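Local coordinates for D-glycerate 2-kinase (Thermotoga maritima, PDB 2B8N), which phosphorylates D-glycerate to 2-phosphoglycerate with ATP, a magnesium-dependent step in the breakdown of serine via 3-hydroxypyruvate, at residues I53-G58 / E118-L123; D127-L132 / E187-A192. One frame throughout, in Å; residues are numbered along the deposited sequence.

Interaction 1: I53-G58 / E118-L123; sequences ILVAVG and ELVDQL
Strand residues Ile53 and Val55 face the C-terminal end of the 107-120 helix and the loop that follows it; the nearest CA atoms, Ile53 CA and Val120 CA, are 7.7 Å apart. That spacing leaves the contact entirely to side chains and one carbonyl. Ile53 does most of the work and uses two branches. Its CG1 sits beside the backbone N (chi1 -71°), and the turn about CB-CG1 (chi2 68°) brings Ile53 CD1 to Leu123 CD2 at 4.3 Å, methyl to methyl. The other branch lies only loosely against the carbonyl of the last helical turn, Ile53 CG2 to Leu119 O 4.4 Å. Two residues further along the same face, Val55 CG2 meets Val120 CG1 at 4.4 Å, a loose apolar touch. Leu123 can join in because the chain leaves helical geometry at Asp121 and then bends through Gln122, whose phi is positive (47°); past that bend its side chain points back toward the strand. Leu119 fills in beside Ile53 and carries the packing on to Lys78 and Val80 of the neighbouring strand 76-84. On the alternate residues, Leu54 and Ala56 pack against helix 61-72, so the strand is sandwiched between helices on its two faces. A parallel strand layered in this way belongs to a three-layer alpha/beta domain, here with a Rossmann-like strand order, 3-2-1-4-5-6.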
ATOM      1  N   ILE A  53      20.316  14.893  -3.108  1.00 27.33           N
ATOM      2  CA  ILE A  53      20.010  14.223  -4.355  1.00 26.70           C
ATOM      3  C   ILE A  53      18.707  13.483  -4.087  1.00 25.97           C
ATOM      4  O   ILE A  53      18.634  12.647  -3.211  1.00 23.80           O
ATOM      5  CB  ILE A  53      21.126  13.239  -4.793  1.00 27.58           C
ATOM      6  CG1 ILE A  53      22.378  14.012  -5.256  1.00 27.82           C
ATOM      7  CG2 ILE A  53      20.633  12.335  -5.938  1.00 24.33           C
ATOM      8  CD1 ILE A  53      23.116  14.747  -4.174  1.00 25.65           C
ATOM      9  N   LEU A  54      17.679  13.814  -4.851  1.00 27.22           N
ATOM     10  CA  LEU A  54      16.338  13.273  -4.638  1.00 27.61           C
ATOM     11  C   LEU A  54      16.132  12.104  -5.601  1.00 28.49           C
ATOM     12  O   LEU A  54      16.333  12.249  -6.827  1.00 26.51           O
ATOM     13  CB  LEU A  54      15.285  14.376  -4.840  1.00 26.48           C
ATOM     14  CG  LEU A  54      13.778  14.070  -4.841  1.00 29.54           C
ATOM     15  CD1 LEU A  54      12.966  15.372  -4.613  1.00 27.95           C
ATOM     16  CD2 LEU A  54      13.326  13.354  -6.136  1.00 31.80           C
ATOM     17  N   VAL A  55      15.782  10.949  -5.023  1.00 28.39           N
ATOM     18  CA  VAL A  55      15.422   9.752  -5.765  1.00 28.90           C
ATOM     19  C   VAL A  55      14.027   9.291  -5.308  1.00 28.57           C
ATOM     20  O   VAL A  55      13.819   8.929  -4.128  1.00 28.25           O
ATOM     21  CB  VAL A  55      16.452   8.628  -5.552  1.00 30.16           C
ATOM     22  CG1 VAL A  55      16.017   7.346  -6.284  1.00 31.42           C
ATOM     23  CG2 VAL A  55      17.837   9.065  -6.046  1.00 32.64           C
ATOM     24  N   ALA A  56      13.075   9.306  -6.246  1.00 28.48           N
ATOM     25  CA  ALA A  56      11.681   8.986  -5.930  1.00 28.31           C
ATOM     26  C   ALA A  56      11.277   7.850  -6.817  1.00 29.34           C
ATOM     27  O   ALA A  56      11.372   7.970  -8.044  1.00 28.98           O
ATOM     28  CB  ALA A  56      10.763  10.185  -6.128  1.00 25.40           C
ATOM     29  N   VAL A  57      10.846   6.751  -6.179  1.00 29.87           N
ATOM     30  CA  VAL A  57      10.459   5.513  -6.859  1.00 30.17           C
ATOM     31  C   VAL A  57       9.142   5.037  -6.280  1.00 28.77           C
ATOM     32  O   VAL A  57       8.994   4.945  -5.072  1.00 29.50           O
ATOM     33  CB  VAL A  57      11.528   4.410  -6.680  1.00 29.62           C
ATOM     34  CG1 VAL A  57      11.003   3.055  -7.126  1.00 36.86           C
ATOM     35  CG2 VAL A  57      12.733   4.743  -7.468  1.00 32.62           C
ATOM     36  N   GLY A  58       8.196   4.730  -7.147  1.00 27.68           N
ATOM     37  CA  GLY A  58       6.910   4.202  -6.706  1.00 28.15           C
ATOM     38  C   GLY A  58       5.773   4.729  -7.556  1.00 28.63           C
ATOM     39  O   GLY A  58       5.990   5.567  -8.451  1.00 27.88           O
ATOM     40  N   GLU A 118      24.133   5.861 -11.141  1.00 29.99           N
ATOM     41  CA  GLU A 118      25.090   6.867 -11.626  1.00 30.43           C
ATOM     42  C   GLU A 118      24.946   8.130 -10.808  1.00 28.64           C
ATOM     43  O   GLU A 118      25.934   8.747 -10.437  1.00 29.00           O
ATOM     44  CB  GLU A 118      24.891   7.174 -13.109  1.00 29.86           C
ATOM     45  CG  GLU A 118      25.121   5.951 -13.969  1.00 35.57           C
ATOM     46  CD  GLU A 118      26.062   6.236 -15.107  1.00 43.01           C
ATOM     47  OE1 GLU A 118      27.186   6.725 -14.827  1.00 44.05           O
ATOM     48  OE2 GLU A 118      25.670   5.975 -16.271  1.00 45.83           O
ATOM     49  N   LEU A 119      23.713   8.492 -10.493  1.00 28.12           N
ATOM     50  CA  LEU A 119      23.479   9.665  -9.675  1.00 28.91           C
ATOM     51  C   LEU A 119      23.979   9.515  -8.228  1.00 29.92           C
ATOM     52  O   LEU A 119      24.313  10.524  -7.616  1.00 32.49           O
ATOM     53  CB  LEU A 119      22.008  10.075  -9.665  1.00 27.72           C
ATOM     54  CG  LEU A 119      21.395  10.388 -11.029  1.00 31.28           C
ATOM     55  CD1 LEU A 119      20.047  11.137 -10.880  1.00 32.92           C
ATOM     56  CD2 LEU A 119      22.343  11.180 -11.924  1.00 34.05           C
ATOM     57  N   VAL A 120      24.071   8.301  -7.679  1.00 28.77           N
ATOM     58  CA  VAL A 120      24.421   8.164  -6.255  1.00 27.31           C
ATOM     59  C   VAL A 120      25.846   7.665  -5.979  1.00 28.91           C
ATOM     60  O   VAL A 120      26.313   7.732  -4.842  1.00 30.39           O
ATOM     61  CB  VAL A 120      23.391   7.319  -5.460  1.00 26.69           C
ATOM     62  CG1 VAL A 120      22.030   7.968  -5.479  1.00 25.46           C
ATOM     63  CG2 VAL A 120      23.281   5.925  -5.992  1.00 27.31           C
ATOM     64  N   ASP A 121      26.562   7.170  -6.978  1.00 29.78           N
ATOM     65  CA  ASP A 121      27.949   6.757  -6.705  1.00 31.35           C
ATOM     66  C   ASP A 121      28.840   7.988  -6.587  1.00 31.40           C
ATOM     67  O   ASP A 121      28.493   9.075  -7.058  1.00 31.08           O
ATOM     68  CB  ASP A 121      28.503   5.812  -7.779  1.00 32.26           C
ATOM     69  CG  ASP A 121      27.802   4.475  -7.818  1.00 31.71           C
ATOM     70  OD1 ASP A 121      27.310   3.980  -6.766  1.00 29.04           O
ATOM     71  OD2 ASP A 121      27.775   3.913  -8.934  1.00 28.65           O
ATOM     72  N   GLN A 122      29.991   7.803  -5.947  1.00 31.70           N
ATOM     73  CA  GLN A 122      30.917   8.899  -5.690  1.00 33.05           C
ATOM     74  C   GLN A 122      30.203  10.130  -5.126  1.00 32.01           C
ATOM     75  O   GLN A 122      30.260  11.214  -5.710  1.00 32.77           O
ATOM     76  CB  GLN A 122      31.689   9.286  -6.967  1.00 36.11           C
ATOM     77  CG  GLN A 122      32.628   8.214  -7.526  1.00 38.25           C
ATOM     78  CD  GLN A 122      32.044   7.466  -8.710  1.00 45.34           C
ATOM     79  OE1 GLN A 122      30.907   6.997  -8.662  1.00 47.24           O
ATOM     80  NE2 GLN A 122      32.824   7.354  -9.789  1.00 46.44           N
ATOM     81  N   LEU A 123      29.488   9.927  -4.021  1.00 32.02           N
ATOM     82  CA  LEU A 123      29.004  11.012  -3.173  1.00 30.46           C
ATOM     83  C   LEU A 123      29.866  10.993  -1.926  1.00 29.22           C
ATOM     84  O   LEU A 123      30.429   9.968  -1.583  1.00 29.93           O
ATOM     85  CB  LEU A 123      27.557  10.800  -2.760  1.00 31.54           C
ATOM     86  CG  LEU A 123      26.462  10.897  -3.815  1.00 32.00           C
ATOM     87  CD1 LEU A 123      25.131  10.777  -3.098  1.00 30.45           C
ATOM     88  CD2 LEU A 123      26.543  12.193  -4.591  1.00 31.07           C
TER

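Interaction 2: D127-L132 / E187-A192; sequences DTVLFL and ERVFPA
Asp127, which meets Ala192 across the contact, has both carboxylate oxygens gripped from elsewhere: OD1 makes a salt bridge to Arg51 NH1, and OD2 accepts a hydrogen bond from the backbone N of Asn124. With CG swung beside the backbone N (chi1 -67°), the carboxylate is carried off to those partners and the residue offers Ala192 its apolar and backbone atoms instead. Ala192 CB lies 3.6 Å from Asp127 O, and the two CB atoms, Asp127 CB and Ala192 CB, are 4.0 Å apart; here the backbones are close too, with Asp127 CA 5.1 Å from Ala192 CA. This is where the two parallel neighbours 128-133 and 193-199 start out side by side, and helix 184-189 is the last element of the long beta-alpha-beta crossover between them, its end lying over the sheet. Asp127 and Val129 both pair with Lys193 through backbone hydrogen bonds, which begin the strand pairing. Two residues further along the strand, Val129 presents a single methyl to both branches of Val189: Val129 CG2 is 3.8 Å from Val189 CG1 and 4.0 Å from Val189 CG2, the two side chains meeting at a slant. The chain turns out of the helix through a cis peptide bond before Pro191, and a weak hydrogen bond runs from Ala192 N back to Val189 O. Leu123 packs on both Val129 and Ala192, while Val189 also touches Val194.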
ATOM      1  N   ASP A 127      26.891  14.611   1.798  1.00 27.55           N
ATOM      2  CA  ASP A 127      25.725  14.577   0.933  1.00 27.55           C
ATOM      3  C   ASP A 127      24.632  13.742   1.519  1.00 28.06           C
ATOM      4  O   ASP A 127      24.889  12.933   2.403  1.00 31.03           O
ATOM      5  CB  ASP A 127      26.130  14.046  -0.423  1.00 27.86           C
ATOM      6  CG  ASP A 127      27.053  14.992  -1.137  1.00 27.26           C
ATOM      7  OD1 ASP A 127      26.739  16.200  -1.159  1.00 25.89           O
ATOM      8  OD2 ASP A 127      28.080  14.541  -1.671  1.00 32.80           O
ATOM      9  N   THR A 128      23.407  13.966   1.056  1.00 26.85           N
ATOM     10  CA  THR A 128      22.245  13.220   1.528  1.00 27.81           C
ATOM     11  C   THR A 128      21.348  12.829   0.338  1.00 27.77           C
ATOM     12  O   THR A 128      21.033  13.668  -0.519  1.00 24.47           O
ATOM     13  CB  THR A 128      21.446  14.068   2.568  1.00 27.75           C
ATOM     14  OG1 THR A 128      22.249  14.284   3.739  1.00 33.04           O
ATOM     15  CG2 THR A 128      20.146  13.391   2.990  1.00 29.92           C
ATOM     16  N   VAL A 129      20.979  11.542   0.273  1.00 27.49           N
ATOM     17  CA  VAL A 129      19.980  11.073  -0.679  1.00 27.80           C
ATOM     18  C   VAL A 129      18.614  11.084   0.018  1.00 28.31           C
ATOM     19  O   VAL A 129      18.442  10.506   1.118  1.00 29.37           O
ATOM     20  CB  VAL A 129      20.314   9.689  -1.270  1.00 26.34           C
ATOM     21  CG1 VAL A 129      19.180   9.209  -2.107  1.00 25.55           C
ATOM     22  CG2 VAL A 129      21.579   9.781  -2.132  1.00 29.39           C
ATOM     23  N   LEU A 130      17.675  11.800  -0.602  1.00 26.64           N
ATOM     24  CA  LEU A 130      16.300  11.854  -0.144  1.00 26.99           C
ATOM     25  C   LEU A 130      15.512  10.802  -0.920  1.00 26.01           C
ATOM     26  O   LEU A 130      15.166  11.013  -2.086  1.00 22.92           O
ATOM     27  CB  LEU A 130      15.739  13.271  -0.366  1.00 27.59           C
ATOM     28  CG  LEU A 130      14.226  13.401  -0.153  1.00 29.44           C
ATOM     29  CD1 LEU A 130      13.836  12.916   1.268  1.00 25.09           C
ATOM     30  CD2 LEU A 130      13.723  14.840  -0.450  1.00 27.69           C
ATOM     31  N   PHE A 131      15.265   9.663  -0.271  1.00 27.54           N
ATOM     32  CA  PHE A 131      14.680   8.501  -0.928  1.00 27.50           C
ATOM     33  C   PHE A 131      13.182   8.462  -0.698  1.00 27.68           C
ATOM     34  O   PHE A 131      12.724   8.096   0.375  1.00 27.37           O
ATOM     35  CB  PHE A 131      15.370   7.241  -0.415  1.00 29.07           C
ATOM     36  CG  PHE A 131      15.071   5.996  -1.219  1.00 29.19           C
ATOM     37  CD1 PHE A 131      14.964   6.035  -2.605  1.00 35.07           C
ATOM     38  CD2 PHE A 131      14.929   4.777  -0.580  1.00 30.96           C
ATOM     39  CE1 PHE A 131      14.694   4.877  -3.337  1.00 36.10           C
ATOM     40  CE2 PHE A 131      14.666   3.615  -1.301  1.00 33.65           C
ATOM     41  CZ  PHE A 131      14.544   3.666  -2.680  1.00 35.56           C
ATOM     42  N   LEU A 132      12.425   8.864  -1.715  1.00 28.57           N
ATOM     43  CA  LEU A 132      10.949   8.967  -1.627  1.00 27.65           C
ATOM     44  C   LEU A 132      10.326   7.700  -2.198  1.00 27.10           C
ATOM     45  O   LEU A 132      10.367   7.461  -3.432  1.00 26.22           O
ATOM     46  CB  LEU A 132      10.450  10.204  -2.397  1.00 27.06           C
ATOM     47  CG  LEU A 132      11.038  11.545  -1.958  1.00 26.69           C
ATOM     48  CD1 LEU A 132      10.739  12.641  -2.968  1.00 36.66           C
ATOM     49  CD2 LEU A 132      10.544  11.935  -0.589  1.00 30.95           C
ATOM     50  N   GLU A 187      24.111   0.807   0.449  1.00 27.34           N
ATOM     51  CA  GLU A 187      25.505   0.457   0.381  1.00 28.67           C
ATOM     52  C   GLU A 187      26.200   1.223  -0.746  1.00 28.60           C
ATOM     53  O   GLU A 187      27.371   1.566  -0.617  1.00 28.93           O
ATOM     54  CB  GLU A 187      25.643  -1.053   0.205  1.00 29.30           C
ATOM     55  CG  GLU A 187      27.042  -1.526  -0.087  1.00 33.03           C
ATOM     56  CD  GLU A 187      27.193  -3.022   0.050  1.00 31.95           C
ATOM     57  OE1 GLU A 187      26.469  -3.768  -0.626  1.00 34.52           O
ATOM     58  OE2 GLU A 187      28.049  -3.450   0.843  1.00 42.93           O
ATOM     59  N   ARG A 188      25.504   1.502  -1.850  1.00 28.61           N
ATOM     60  CA  ARG A 188      26.117   2.294  -2.953  1.00 27.56           C
ATOM     61  C   ARG A 188      26.118   3.792  -2.670  1.00 26.90           C
ATOM     62  O   ARG A 188      26.997   4.524  -3.090  1.00 26.91           O
ATOM     63  CB  ARG A 188      25.370   2.071  -4.242  1.00 28.48           C
ATOM     64  CG  ARG A 188      25.554   0.716  -4.849  1.00 28.81           C
ATOM     65  CD  ARG A 188      26.782   0.666  -5.734  1.00 28.50           C
ATOM     66  NE  ARG A 188      26.511  -0.214  -6.864  1.00 29.77           N
ATOM     67  CZ  ARG A 188      26.470   0.139  -8.148  1.00 32.12           C
ATOM     68  NH1 ARG A 188      26.709   1.376  -8.542  1.00 34.46           N
ATOM     69  NH2 ARG A 188      26.190  -0.779  -9.063  1.00 41.15           N
ATOM     70  N   VAL A 189      25.101   4.242  -1.956  1.00 27.26           N
ATOM     71  CA  VAL A 189      25.005   5.637  -1.548  1.00 27.50           C
ATOM     72  C   VAL A 189      26.147   6.020  -0.599  1.00 27.57           C
ATOM     73  O   VAL A 189      26.658   7.148  -0.639  1.00 28.04           O
ATOM     74  CB  VAL A 189      23.650   5.887  -0.899  1.00 25.50           C
ATOM     75  CG1 VAL A 189      23.628   7.218  -0.133  1.00 25.06           C
ATOM     76  CG2 VAL A 189      22.580   5.876  -1.982  1.00 29.24           C
ATOM     77  N   PHE A 190      26.534   5.068   0.247  1.00 27.08           N
ATOM     78  CA  PHE A 190      27.710   5.214   1.054  1.00 25.75           C
ATOM     79  C   PHE A 190      28.871   5.774   0.220  1.00 26.47           C
ATOM     80  O   PHE A 190      29.095   5.359  -0.978  1.00 25.26           O
ATOM     81  CB  PHE A 190      28.129   3.872   1.679  1.00 26.33           C
ATOM     82  CG  PHE A 190      29.022   4.024   2.884  1.00 23.80           C
ATOM     83  CD1 PHE A 190      28.468   4.284   4.137  1.00 24.28           C
ATOM     84  CD2 PHE A 190      30.401   3.958   2.757  1.00 14.30           C
ATOM     85  CE1 PHE A 190      29.291   4.457   5.267  1.00 23.16           C
ATOM     86  CE2 PHE A 190      31.226   4.132   3.861  1.00 21.74           C
ATOM     87  CZ  PHE A 190      30.679   4.382   5.122  1.00 22.66           C
ATOM     88  N   PRO A 191      29.633   6.700   0.847  1.00 27.14           N
ATOM     89  CA  PRO A 191      29.501   7.208   2.245  1.00 26.99           C
ATOM     90  C   PRO A 191      28.438   8.292   2.503  1.00 25.99           C
ATOM     91  O   PRO A 191      28.323   8.752   3.631  1.00 25.48           O
ATOM     92  CB  PRO A 191      30.890   7.758   2.547  1.00 27.77           C
ATOM     93  CG  PRO A 191      31.356   8.260   1.212  1.00 29.34           C
ATOM     94  CD  PRO A 191      30.773   7.318   0.157  1.00 27.12           C
ATOM     95  N   ALA A 192      27.664   8.692   1.495  1.00 26.19           N
ATOM     96  CA  ALA A 192      26.543   9.619   1.738  1.00 26.80           C
ATOM     97  C   ALA A 192      25.455   8.986   2.614  1.00 25.89           C
ATOM     98  O   ALA A 192      25.410   7.758   2.786  1.00 26.35           O
ATOM     99  CB  ALA A 192      25.950  10.137   0.425  1.00 25.57           C
TER

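Both contacts pack helix ends on the same parallel sheet, with centres about 7 Å apart, and follow one another along the chain: interaction 1 closes at residue 123, just before interaction 2 opens at 127. Their strands, 52-57 and 128-133, are neighbours, and Val55 O and Leu132 N, 2.8 Å apart, probably form a hydrogen bond between them. The ends of helices 107-120 and 184-189 sit next to each other over the same face, where Asp121 OD2 and Arg188 NH1 form a 2.8 Å salt bridge. Packing of sheet on helix thus continues from one strand to the next, so the ends of two successive crossovers pack side by side on one face of the sheet.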